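Local coordinates for inner membrane protein (Salmonella typhimurium LT2, PDB 2QJV), which probably works as a sugar-acid isomerase acting on glucuronate-like substrates, and is a nickel-binding member of the KduI/IolB family of cupins, at residues F192-F198 and A235-N239; E125-E129 and V140-L144; E50-V54 and A150-V155; R75-R81 and E157-N161. The protein carries 2 engineered substitutions. All coordinates share one frame; numbering follows the deposited sequence.

Overall arrangement
Strand 154-160 runs through this set: contacts 3 and 4 both use it, contact 2 sits on its neighbour 138-142, and contact 1 on its neighbour 238-246. Contact 3 is the buried one, where a carboxylate and a few apolar side chains join the six-stranded and five-stranded sheets. The other three are only partly buried. Contacts 1 and 2 pair strands of the five-stranded sheet through backbone bonds, with water at their margins, and contact 1 alone is also reached by a second subunit. Contact 4 lays a loop over the sheet with a salt bridge and a tyrosine; it touches contact 1 and contact 2, whereas contacts 1 and 3 stay about 14 Å apart at their nearest atoms.

Contact 1 (F192-F198 and A235-N239); sequences FNPPQGF and AGYDN
G236 turns its carbonyl O to P194 CD, 3.2 Å away, on a proline that follows a cis peptide bond. Next comes Y237, the residue most deeply engaged. Its CG stands beside the backbone N (chi1 -62°), which lays the ring flat against the opposite turn: G197 CA lies over one face, 3.3 Å from the Y237 ring centroid, a CH-pi contact made close by the absence of a side chain on the glycine. P194 O comes instead to the ring edge, 3.4 Å from Y237 CD1. At the far end Q196, bent at chi2, rests its CG 3.4 Å from Y237 OH; the hydroxyl itself bonds to H260 and W262 of the second subunit. D238 then begins the strand pairing, with N193 N to D238 O at 3.0 Å and D238 N to N193 O at 2.9 Å. Its OD2 accepts hydrogen bonds from two waters, one tied to N193 ND2 and the other to N193 O, while OD1 accepts from A162 N. Last, N239 ND2 approaches F192 CE1 and CZ obliquely, 3.4 Å from each, and donates to H190. F192 and N239 form the adjoining non-hydrogen-bonded pair; beyond N193 a type I turn, P194 to G197, takes the chain out of strand 181-193: an edge of the antiparallel sheet of a cupin barrel, placed against a neighbouring subunit.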
loop_
_atom_site.group_PDB
_atom_site.type_symbol
_atom_site.label_atom_id
_atom_site.label_comp_id
_atom_site.label_asym_id
_atom_site.label_seq_id
_atom_site.Cartn_x
_atom_site.Cartn_y
_atom_site.Cartn_z
ATOM N N PHE A 192 -19.882 6.569 19.890
ATOM C CA PHE A 192 -20.057 8.018 19.741
ATOM C C PHE A 192 -21.465 8.491 20.046
ATOM O O PHE A 192 -22.455 7.754 19.854
ATOM C CB PHE A 192 -19.643 8.482 18.326
ATOM C CG PHE A 192 -18.233 8.186 18.026
ATOM C CD1 PHE A 192 -17.218 9.084 18.399
ATOM C CD2 PHE A 192 -17.879 6.964 17.462
ATOM C CE1 PHE A 192 -15.901 8.738 18.211
ATOM C CE2 PHE A 192 -16.554 6.616 17.305
ATOM C CZ PHE A 192 -15.574 7.507 17.643
ATOM N N ASN A 193 -21.513 9.702 20.601
ATOM C CA ASN A 193 -22.727 10.426 20.889
ATOM C C ASN A 193 -22.573 11.889 20.444
ATOM O O ASN A 193 -21.736 12.633 20.997
ATOM C CB ASN A 193 -23.136 10.326 22.374
ATOM C CG ASN A 193 -24.503 10.909 22.624
ATOM O OD1 ASN A 193 -25.414 10.721 21.839
ATOM N ND2 ASN A 193 -24.642 11.649 23.710
ATOM N N PRO A 194 -23.362 12.323 19.431
ATOM C CA PRO A 194 -24.351 11.563 18.628
ATOM C C PRO A 194 -23.686 10.420 17.839
ATOM O O PRO A 194 -22.479 10.457 17.621
ATOM C CB PRO A 194 -25.013 12.634 17.737
ATOM C CG PRO A 194 -24.680 13.930 18.388
ATOM C CD PRO A 194 -23.378 13.750 19.095
ATOM N N PRO A 195 -24.465 9.387 17.424
ATOM C CA PRO A 195 -23.877 8.168 16.846
ATOM C C PRO A 195 -23.149 8.251 15.503
ATOM O O PRO A 195 -22.336 7.351 15.233
ATOM C CB PRO A 195 -25.098 7.203 16.722
ATOM C CG PRO A 195 -26.282 8.082 16.708
ATOM C CD PRO A 195 -25.935 9.327 17.473
ATOM N N GLN A 196 -23.359 9.306 14.707
ATOM C CA GLN A 196 -22.715 9.398 13.382
ATOM C C GLN A 196 -21.273 9.952 13.434
ATOM O O GLN A 196 -20.634 10.124 12.394
ATOM C CB GLN A 196 -23.550 10.223 12.372
ATOM C CG GLN A 196 -23.589 11.742 12.597
ATOM C CD GLN A 196 -24.641 12.216 13.579
ATOM O OE1 GLN A 196 -25.077 11.480 14.475
ATOM N NE2 GLN A 196 -25.070 13.472 13.404
ATOM N N GLY A 197 -20.765 10.210 14.635
ATOM C CA GLY A 197 -19.422 10.752 14.806
ATOM C C GLY A 197 -18.267 9.813 14.576
ATOM O O GLY A 197 -18.429 8.612 14.331
ATOM N N PHE A 198 -17.082 10.400 14.665
ATOM C CA PHE A 198 -15.837 9.664 14.602
ATOM C C PHE A 198 -14.776 10.350 15.472
ATOM O O PHE A 198 -14.975 11.461 15.952
ATOM C CB PHE A 198 -15.344 9.516 13.137
ATOM C CG PHE A 198 -14.903 10.803 12.497
ATOM C CD1 PHE A 198 -15.808 11.592 11.785
ATOM C CD2 PHE A 198 -13.569 11.215 12.551
ATOM C CE1 PHE A 198 -15.397 12.787 11.147
ATOM C CE2 PHE A 198 -13.160 12.435 11.948
ATOM C CZ PHE A 198 -14.069 13.204 11.235
ATOM N N ALA A 235 -14.797 17.829 17.922
ATOM C CA ALA A 235 -15.855 18.730 18.406
ATOM C C ALA A 235 -17.254 18.247 17.965
ATOM O O ALA A 235 -17.488 17.957 16.784
ATOM C CB ALA A 235 -15.617 20.167 17.955
ATOM N N GLY A 236 -18.180 18.182 18.923
ATOM C CA GLY A 236 -19.545 17.724 18.664
ATOM C C GLY A 236 -19.812 16.263 18.930
ATOM O O GLY A 236 -20.962 15.875 19.142
ATOM N N TYR A 237 -18.760 15.444 18.964
ATOM C CA TYR A 237 -18.896 14.000 19.174
ATOM C C TYR A 237 -18.157 13.454 20.382
ATOM O O TYR A 237 -16.932 13.272 20.373
ATOM C CB TYR A 237 -18.468 13.235 17.924
ATOM C CG TYR A 237 -19.337 13.577 16.744
ATOM C CD1 TYR A 237 -20.668 13.148 16.696
ATOM C CD2 TYR A 237 -18.843 14.312 15.667
ATOM C CE1 TYR A 237 -21.471 13.450 15.624
ATOM C CE2 TYR A 237 -19.684 14.644 14.575
ATOM C CZ TYR A 237 -20.975 14.211 14.579
ATOM O OH TYR A 237 -21.783 14.514 13.498
ATOM N N ASP A 238 -18.940 13.215 21.426
ATOM C CA ASP A 238 -18.443 12.559 22.635
ATOM C C ASP A 238 -18.069 11.092 22.294
ATOM O O ASP A 238 -18.680 10.431 21.431
ATOM C CB ASP A 238 -19.450 12.609 23.790
ATOM C CG ASP A 238 -19.640 13.980 24.379
ATOM O OD1 ASP A 238 -18.746 14.853 24.333
ATOM O OD2 ASP A 238 -20.738 14.168 24.901
ATOM N N ASN A 239 -17.017 10.612 22.941
ATOM C CA ASN A 239 -16.468 9.283 22.717
ATOM C C ASN A 239 -16.490 8.434 24.004
ATOM O O ASN A 239 -16.476 8.945 25.123
ATOM C CB ASN A 239 -15.048 9.425 22.113
ATOM C CG ASN A 239 -14.280 8.092 21.911
ATOM O OD1 ASN A 239 -13.277 7.893 22.599
ATOM N ND2 ASN A 239 -14.708 7.203 20.958
HETATM O O HOH W 1 -22.543 12.251 25.603
HETATM O O HOH W 2 -22.656 15.084 22.699
HETATM O O HOH W 3 -14.935 12.276 18.718
#

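Contact 2 (E125-E129 and V140-L144); sequences EVGVE and VHNIL
V128 and H141 face each other as a non-hydrogen-bonded pair near the open end of a beta hairpin, strands 127-131 and 138-142, which ends the five-stranded sheet of the chain. On either side of them the backbone does the holding. E129 and V140 exchange two bonds, E129 N to V140 O at 2.9 Å and V140 N to E129 O at 2.7 Å. G127 and N142 are less evenly matched: N142 N reaches G127 O at 2.8 Å, but the return bond from G127 N to N142 O is weak at 3.3 Å. Beyond this pair direct bonding gives way to water, one molecule lying between E125 O and N142 O and another between E125 O and I143 O, where the chain turns a corner at I143. Side chains add contacts on both faces. E129, extended beyond CG, runs alongside V140 and points the same way, with E129 CG 3.8 Å from V140 CB; its carboxylate is held by a salt bridge to R131. On the face of V128 and H141 the two also lie side by side, V128 CG2 being 3.8 Å from H141 CD2, while the imidazole turns its ND1 to E157 on the neighbouring strand. V126 has CG1 anti to the backbone N (chi1 174°), and this brings that methyl obliquely across to H141 CB, 3.6 Å from V126 CG1.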
loop_
_atom_site.group_PDB
_atom_site.type_symbol
_atom_site.label_atom_id
_atom_site.label_comp_id
_atom_site.label_asym_id
_atom_site.label_seq_id
_atom_site.Cartn_x
_atom_site.Cartn_y
_atom_site.Cartn_z
ATOM N N GLU A 125 -18.498 -2.705 42.548
ATOM C CA GLU A 125 -17.139 -3.272 42.492
ATOM C C GLU A 125 -16.265 -2.638 41.402
ATOM O O GLU A 125 -15.142 -3.066 41.223
ATOM C CB GLU A 125 -17.166 -4.795 42.279
ATOM C CG GLU A 125 -17.551 -5.622 43.523
ATOM C CD GLU A 125 -19.021 -5.740 43.690
ATOM O OE1 GLU A 125 -19.679 -6.238 42.750
ATOM O OE2 GLU A 125 -19.518 -5.362 44.780
ATOM N N VAL A 126 -16.788 -1.646 40.678
ATOM C CA VAL A 126 -16.055 -0.955 39.604
ATOM C C VAL A 126 -15.402 0.293 40.180
ATOM O O VAL A 126 -16.092 1.127 40.756
ATOM C CB VAL A 126 -17.008 -0.534 38.452
ATOM C CG1 VAL A 126 -16.269 0.314 37.385
ATOM C CG2 VAL A 126 -17.718 -1.746 37.846
ATOM N N GLY A 127 -14.080 0.423 40.057
ATOM C CA GLY A 127 -13.395 1.625 40.507
ATOM C C GLY A 127 -13.630 2.780 39.524
ATOM O O GLY A 127 -13.345 2.639 38.346
ATOM N N VAL A 128 -14.174 3.887 40.027
ATOM C CA VAL A 128 -14.484 5.089 39.247
ATOM C C VAL A 128 -13.421 6.124 39.543
ATOM O O VAL A 128 -13.119 6.389 40.704
ATOM C CB VAL A 128 -15.883 5.646 39.573
ATOM C CG1 VAL A 128 -16.121 6.989 38.878
ATOM C CG2 VAL A 128 -16.999 4.611 39.227
ATOM N N GLU A 129 -12.808 6.674 38.495
ATOM C CA GLU A 129 -11.781 7.704 38.645
ATOM C C GLU A 129 -11.803 8.679 37.467
ATOM O O GLU A 129 -12.252 8.352 36.372
ATOM C CB GLU A 129 -10.375 7.094 38.838
ATOM C CG GLU A 129 -9.932 6.174 37.739
ATOM C CD GLU A 129 -8.466 5.683 37.864
ATOM O OE1 GLU A 129 -7.745 6.158 38.777
ATOM O OE2 GLU A 129 -8.046 4.827 37.031
ATOM N N VAL A 140 -13.018 7.292 33.963
ATOM C CA VAL A 140 -12.504 5.941 33.831
ATOM C C VAL A 140 -13.246 5.000 34.823
ATOM O O VAL A 140 -13.430 5.351 35.987
ATOM C CB VAL A 140 -10.962 5.929 34.052
ATOM C CG1 VAL A 140 -10.347 4.499 33.964
ATOM C CG2 VAL A 140 -10.267 6.945 33.093
ATOM N N HIS A 141 -13.743 3.885 34.288
ATOM C CA HIS A 141 -14.375 2.794 35.028
ATOM C C HIS A 141 -13.509 1.545 34.931
ATOM O O HIS A 141 -13.419 0.881 33.871
ATOM C CB HIS A 141 -15.778 2.460 34.510
ATOM C CG HIS A 141 -16.793 3.563 34.658
ATOM N ND1 HIS A 141 -17.935 3.608 33.888
ATOM C CD2 HIS A 141 -16.833 4.660 35.456
ATOM C CE1 HIS A 141 -18.652 4.665 34.233
ATOM N NE2 HIS A 141 -18.000 5.331 35.176
ATOM N N ASN A 142 -12.834 1.227 36.040
ATOM C CA ASN A 142 -11.988 0.022 36.126
ATOM C C ASN A 142 -12.830 -1.208 36.446
ATOM O O ASN A 142 -13.058 -1.557 37.619
ATOM C CB ASN A 142 -10.851 0.239 37.144
ATOM C CG ASN A 142 -9.861 1.304 36.677
ATOM O OD1 ASN A 142 -9.699 2.362 37.312
ATOM N ND2 ASN A 142 -9.228 1.049 35.544
ATOM N N ILE A 143 -13.334 -1.818 35.375
ATOM C CA ILE A 143 -14.165 -3.022 35.453
ATOM C C ILE A 143 -13.368 -4.226 36.015
ATOM O O ILE A 143 -13.819 -4.897 36.927
ATOM C CB ILE A 143 -14.813 -3.370 34.089
ATOM C CG1 ILE A 143 -15.823 -2.277 33.691
ATOM C CG2 ILE A 143 -15.463 -4.803 34.135
ATOM C CD1 ILE A 143 -16.289 -2.336 32.252
ATOM N N LEU A 144 -12.177 -4.454 35.487
ATOM C CA LEU A 144 -11.358 -5.571 35.872
ATOM C C LEU A 144 -9.877 -5.184 35.841
ATOM O O LEU A 144 -9.161 -5.477 34.879
ATOM C CB LEU A 144 -11.669 -6.796 34.999
ATOM C CG LEU A 144 -11.043 -8.147 35.422
ATOM C CD1 LEU A 144 -11.161 -8.403 36.940
ATOM C CD2 LEU A 144 -11.670 -9.261 34.576
HETATM O O HOH W 4 -13.565 -5.189 39.452
HETATM O O HOH W 5 -12.758 -2.650 40.107
#

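Contact 3 (E50-V54 and A150-V155); sequences ERCLV and ADSLLV
E50 reaches from strand 49-55 to the loop 150-153, and its side chain accounts for every polar bond of the contact. CB points toward that loop, and with CG set between the backbone N and the carbonyl carbon (chi1 61°) and the rest of the chain extended, the carboxylate is carried straight in. E50 CG passes L153 CD1 at 3.9 Å. At CD the oxygens part. E50 OE1 takes D151 N at 2.9 Å on its syn side, and also the hydroxyl of Y88. L153 N lies 2.9 Å from E50 OE2, nearly in line with its C-O bond, while S152 N, 2.8 Å from E50 OE2, arrives from above the carboxylate plane, 40° out of it. Three successive amides are thus gathered by one carboxylate, which fixes the bend leading into strand 154-160. Further along, L153 CD1 rests on the backbone, 3.6 Å from C52 N, and the side chains that meet are apolar: C52 CB lies 4.0 Å from L153 CD1, and V54 CG2 is 4.2 Å from V155 CG1, joining the faces of two sheets. D151 OD2 stands 3.5 Å from E50 OE1, a close approach of like charges, with the D151 acid held by the amides of F113 and G114. The chemistry suggests that a buried glutamate is kept charged by main-chain N-H groups, whose dipoles probably offset the nearby aspartate.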
loop_
_atom_site.group_PDB
_atom_site.type_symbol
_atom_site.label_atom_id
_atom_site.label_comp_id
_atom_site.label_asym_id
_atom_site.label_seq_id
_atom_site.Cartn_x
_atom_site.Cartn_y
_atom_site.Cartn_z
ATOM N N GLU A 50 -10.789 -17.743 29.850
ATOM C CA GLU A 50 -11.601 -17.027 30.830
ATOM C C GLU A 50 -12.248 -15.860 30.061
ATOM O O GLU A 50 -11.775 -15.433 28.999
ATOM C CB GLU A 50 -10.833 -16.514 32.054
ATOM C CG GLU A 50 -9.748 -15.542 31.738
ATOM C CD GLU A 50 -9.112 -14.896 32.946
ATOM O OE1 GLU A 50 -9.299 -15.377 34.101
ATOM O OE2 GLU A 50 -8.402 -13.887 32.696
ATOM N N ARG A 51 -13.369 -15.404 30.591
ATOM C CA ARG A 51 -14.171 -14.357 30.006
ATOM C C ARG A 51 -14.706 -13.329 31.022
ATOM O O ARG A 51 -14.900 -13.609 32.216
ATOM C CB ARG A 51 -15.373 -14.952 29.251
ATOM C CG ARG A 51 -15.061 -15.715 27.971
ATOM C CD ARG A 51 -16.243 -16.526 27.424
ATOM N NE ARG A 51 -15.886 -17.156 26.137
ATOM C CZ ARG A 51 -15.265 -18.330 25.995
ATOM N NH1 ARG A 51 -14.885 -19.030 27.042
ATOM N NH2 ARG A 51 -14.967 -18.786 24.779
ATOM N N CYS A 52 -14.928 -12.118 30.502
ATOM C CA CYS A 52 -15.566 -11.038 31.215
ATOM C C CYS A 52 -16.668 -10.533 30.261
ATOM O O CYS A 52 -16.414 -10.023 29.182
ATOM C CB CYS A 52 -14.593 -9.916 31.624
ATOM S SG CYS A 52 -15.372 -8.609 32.616
ATOM N N LEU A 53 -17.899 -10.796 30.669
ATOM C CA LEU A 53 -19.105 -10.425 29.953
ATOM C C LEU A 53 -19.444 -9.046 30.411
ATOM O O LEU A 53 -19.775 -8.861 31.586
ATOM C CB LEU A 53 -20.251 -11.353 30.313
ATOM C CG LEU A 53 -20.375 -12.738 29.638
ATOM C CD1 LEU A 53 -19.036 -13.378 29.411
ATOM C CD2 LEU A 53 -21.329 -13.621 30.460
ATOM N N VAL A 54 -19.346 -8.078 29.525
ATOM C CA VAL A 54 -19.646 -6.682 29.855
ATOM C C VAL A 54 -20.975 -6.298 29.188
ATOM O O VAL A 54 -21.148 -6.456 27.964
ATOM C CB VAL A 54 -18.526 -5.718 29.455
ATOM C CG1 VAL A 54 -18.937 -4.243 29.812
ATOM C CG2 VAL A 54 -17.170 -6.119 30.109
ATOM N N ALA A 150 -8.261 -12.151 38.265
ATOM C CA ALA A 150 -8.458 -12.798 36.980
ATOM C C ALA A 150 -7.115 -13.451 36.615
ATOM O O ALA A 150 -6.068 -13.075 37.145
ATOM C CB ALA A 150 -8.964 -11.832 35.875
ATOM N N ASP A 151 -7.127 -14.432 35.721
ATOM C CA ASP A 151 -5.894 -15.075 35.307
ATOM C C ASP A 151 -5.060 -14.187 34.356
ATOM O O ASP A 151 -3.844 -14.122 34.435
ATOM C CB ASP A 151 -6.158 -16.398 34.556
ATOM C CG ASP A 151 -7.016 -17.394 35.327
ATOM O OD1 ASP A 151 -7.223 -17.266 36.558
ATOM O OD2 ASP A 151 -7.505 -18.320 34.627
ATOM N N SER A 152 -5.764 -13.520 33.467
ATOM C CA SER A 152 -5.182 -12.795 32.325
ATOM C C SER A 152 -5.816 -11.431 32.010
ATOM O O SER A 152 -5.105 -10.448 31.755
ATOM C CB SER A 152 -5.313 -13.706 31.089
ATOM O OG SER A 152 -4.534 -14.898 31.238
ATOM N N LEU A 153 -7.154 -11.388 32.045
ATOM C CA LEU A 153 -7.951 -10.219 31.615
ATOM C C LEU A 153 -7.794 -8.936 32.428
ATOM O O LEU A 153 -7.802 -8.942 33.662
ATOM C CB LEU A 153 -9.461 -10.572 31.551
ATOM C CG LEU A 153 -9.954 -11.485 30.417
ATOM C CD1 LEU A 153 -11.376 -12.085 30.742
ATOM C CD2 LEU A 153 -9.913 -10.776 29.036
ATOM N N LEU A 154 -7.671 -7.830 31.688
ATOM C CA LEU A 154 -7.663 -6.488 32.228
ATOM C C LEU A 154 -8.702 -5.775 31.366
ATOM O O LEU A 154 -8.605 -5.810 30.152
ATOM C CB LEU A 154 -6.292 -5.847 32.118
ATOM C CG LEU A 154 -5.134 -6.523 32.898
ATOM C CD1 LEU A 154 -3.756 -6.005 32.422
ATOM C CD2 LEU A 154 -5.341 -6.314 34.382
ATOM N N VAL A 155 -9.690 -5.154 32.008
ATOM C CA VAL A 155 -10.831 -4.514 31.321
ATOM C C VAL A 155 -11.103 -3.138 31.930
ATOM O O VAL A 155 -11.144 -2.967 33.154
ATOM C CB VAL A 155 -12.126 -5.394 31.336
ATOM C CG1 VAL A 155 -13.278 -4.736 30.544
ATOM C CG2 VAL A 155 -11.847 -6.833 30.822
#

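Contact 4 (R75-R81 and E157-N161); sequences RMSPFER and EVYTN. With SO4 (sulfate ion), chain I.
R75 meets E157 end-on, each terminal nitrogen taking one oxygen: NH1 to OE2 and NH2 to OE1 of E157, both at 2.9 Å. The guanidinium and carboxylate planes are 18° apart, and each oxygen is met on its syn side, though the nitrogens sit some way out of the carboxylate plane. Beside this salt bridge Y159 OH donates to P78 O at 2.7 Å, and R81 N bonds to the same carbonyl from its opposite face. Along the ring slides the side chain of R81, R81 CG lying 3.9 Å from Y159 CD2; a bend at chi3 (69°) then turns its guanidinium so that NH1 comes 3.6 Å from Y159 CB. The NE and NH2 edge of that guanidinium holds a sulfate, probably from the crystallisation liquor, with R81 NE to O4 at 3.0 Å and R81 NH2 to O2 at 2.8 Å; H130 also bonds the ion. A water links R81 NH2 to Y159 O. In the second shell, R75 is steadied by the carbonyls of V56 and I82, and E157 OE1 by the hydroxyl of Y240, whose ring meets that of Y159 edge-to-face. The loop is shaped by an ST turn, in which S77 OG accepts from F79 N, and by E80 OE2, which takes M76 N at 2.8 Å. The whole is a loop between strands 60-61 and 86-89 laid across strand 154-160, bridging the two sheets in a chain of the cupin clan.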
loop_
_atom_site.group_PDB
_atom_site.type_symbol
_atom_site.label_atom_id
_atom_site.label_comp_id
_atom_site.label_asym_id
_atom_site.label_seq_id
_atom_site.Cartn_x
_atom_site.Cartn_y
_atom_site.Cartn_z
ATOM N N ARG A 75 -27.945 0.589 32.670
ATOM C CA ARG A 75 -27.906 1.575 31.589
ATOM C C ARG A 75 -28.394 0.982 30.257
ATOM O O ARG A 75 -28.108 -0.182 29.911
ATOM C CB ARG A 75 -26.498 2.162 31.449
ATOM C CG ARG A 75 -25.451 1.270 30.809
ATOM C CD ARG A 75 -24.052 1.789 31.088
ATOM N NE ARG A 75 -23.098 1.090 30.239
ATOM C CZ ARG A 75 -21.779 1.141 30.341
ATOM N NH1 ARG A 75 -21.196 1.812 31.312
ATOM N NH2 ARG A 75 -21.037 0.470 29.467
HETATM N N MSE A 76 -29.138 1.806 29.542
HETATM C CA MSE A 76 -29.661 1.487 28.220
HETATM C C MSE A 76 -28.784 2.087 27.117
HETATM O O MSE A 76 -29.060 1.904 25.940
HETATM C CB MSE A 76 -31.106 1.952 28.130
HETATM C CG MSE A 76 -31.991 1.325 29.242
HETATM SE SE MSE A 76 -31.963 -0.645 29.259
HETATM C CE MSE A 76 -32.869 -0.918 27.625
ATOM N N SER A 77 -27.712 2.768 27.530
ATOM C CA SER A 77 -26.703 3.337 26.662
ATOM C C SER A 77 -25.389 3.497 27.446
ATOM O O SER A 77 -25.409 3.898 28.619
ATOM C CB SER A 77 -27.103 4.709 26.137
ATOM O OG SER A 77 -25.992 5.309 25.463
ATOM N N PRO A 78 -24.245 3.251 26.810
ATOM C CA PRO A 78 -22.980 3.527 27.545
ATOM C C PRO A 78 -22.840 5.032 27.963
ATOM O O PRO A 78 -22.252 5.339 28.991
ATOM C CB PRO A 78 -21.894 3.052 26.544
ATOM C CG PRO A 78 -22.540 3.198 25.216
ATOM C CD PRO A 78 -23.957 2.742 25.445
ATOM N N PHE A 79 -23.522 5.919 27.237
ATOM C CA PHE A 79 -23.468 7.366 27.444
ATOM C C PHE A 79 -24.253 7.894 28.673
ATOM O O PHE A 79 -24.314 9.099 28.908
ATOM C CB PHE A 79 -23.819 8.085 26.123
ATOM C CG PHE A 79 -22.728 7.920 25.103
ATOM C CD1 PHE A 79 -21.523 8.616 25.262
ATOM C CD2 PHE A 79 -22.853 7.021 24.051
ATOM C CE1 PHE A 79 -20.460 8.428 24.374
ATOM C CE2 PHE A 79 -21.801 6.834 23.147
ATOM C CZ PHE A 79 -20.610 7.543 23.316
ATOM N N GLU A 80 -24.819 6.979 29.458
ATOM C CA GLU A 80 -25.408 7.326 30.749
ATOM C C GLU A 80 -24.284 7.642 31.759
ATOM O O GLU A 80 -24.565 8.268 32.777
ATOM C CB GLU A 80 -26.324 6.226 31.283
ATOM C CG GLU A 80 -27.620 6.132 30.487
ATOM C CD GLU A 80 -28.623 5.135 31.045
ATOM O OE1 GLU A 80 -28.674 4.959 32.272
ATOM O OE2 GLU A 80 -29.387 4.553 30.250
ATOM N N ARG A 81 -23.044 7.203 31.471
ATOM C CA ARG A 81 -21.846 7.501 32.302
ATOM C C ARG A 81 -21.958 6.934 33.729
ATOM O O ARG A 81 -21.533 7.562 34.711
ATOM C CB ARG A 81 -21.555 8.995 32.373
ATOM C CG ARG A 81 -21.271 9.636 31.021
ATOM C CD ARG A 81 -21.133 11.120 31.156
ATOM N NE ARG A 81 -19.947 11.609 31.880
ATOM C CZ ARG A 81 -18.746 11.846 31.342
ATOM N NH1 ARG A 81 -18.504 11.669 30.058
ATOM N NH2 ARG A 81 -17.780 12.320 32.107
ATOM N N GLU A 157 -13.239 0.839 30.827
ATOM C CA GLU A 157 -14.008 1.678 29.901
ATOM C C GLU A 157 -13.677 3.162 30.239
ATOM O O GLU A 157 -13.491 3.553 31.406
ATOM C CB GLU A 157 -15.510 1.303 29.855
ATOM C CG GLU A 157 -16.282 1.575 31.085
ATOM C CD GLU A 157 -17.728 1.129 31.047
ATOM O OE1 GLU A 157 -18.170 0.386 30.131
ATOM O OE2 GLU A 157 -18.386 1.442 32.033
ATOM N N VAL A 158 -13.556 3.976 29.191
ATOM C CA VAL A 158 -13.173 5.371 29.279
ATOM C C VAL A 158 -14.106 6.280 28.455
ATOM O O VAL A 158 -14.528 5.899 27.353
ATOM C CB VAL A 158 -11.694 5.550 28.795
ATOM C CG1 VAL A 158 -11.234 7.030 28.885
ATOM C CG2 VAL A 158 -10.744 4.622 29.577
ATOM N N TYR A 159 -14.429 7.443 29.039
ATOM C CA TYR A 159 -15.273 8.470 28.440
ATOM C C TYR A 159 -14.446 9.690 28.186
ATOM O O TYR A 159 -13.885 10.272 29.104
ATOM C CB TYR A 159 -16.439 8.869 29.330
ATOM C CG TYR A 159 -17.376 7.762 29.629
ATOM C CD1 TYR A 159 -17.074 6.812 30.601
ATOM C CD2 TYR A 159 -18.591 7.686 28.990
ATOM C CE1 TYR A 159 -17.946 5.792 30.896
ATOM C CE2 TYR A 159 -19.466 6.670 29.271
ATOM C CZ TYR A 159 -19.162 5.738 30.233
ATOM O OH TYR A 159 -20.048 4.725 30.481
ATOM N N THR A 160 -14.386 10.078 26.908
ATOM C CA THR A 160 -13.610 11.218 26.461
ATOM C C THR A 160 -14.573 12.215 25.814
ATOM O O THR A 160 -15.103 11.972 24.747
ATOM C CB THR A 160 -12.454 10.807 25.507
ATOM O OG1 THR A 160 -11.732 9.693 26.062
ATOM C CG2 THR A 160 -11.466 12.024 25.242
ATOM N N ASN A 161 -14.758 13.354 26.451
ATOM C CA ASN A 161 -15.658 14.382 25.890
ATOM C C ASN A 161 -15.069 15.045 24.647
ATOM O O ASN A 161 -13.834 15.104 24.477
ATOM C CB ASN A 161 -16.069 15.361 26.983
ATOM C CG ASN A 161 -16.924 14.690 28.057
ATOM O OD1 ASN A 161 -17.439 13.566 27.883
ATOM N ND2 ASN A 161 -17.089 15.372 29.147
HETATM S S SO4 I . -19.086 12.772 35.523
HETATM O O1 SO4 I . -18.721 12.126 36.801
HETATM O O2 SO4 I . -17.814 12.912 34.799
HETATM O O3 SO4 I . -19.657 14.113 35.733
HETATM O O4 SO4 I . -20.132 11.992 34.832
HETATM O O HOH W 6 -15.172 12.474 30.335
#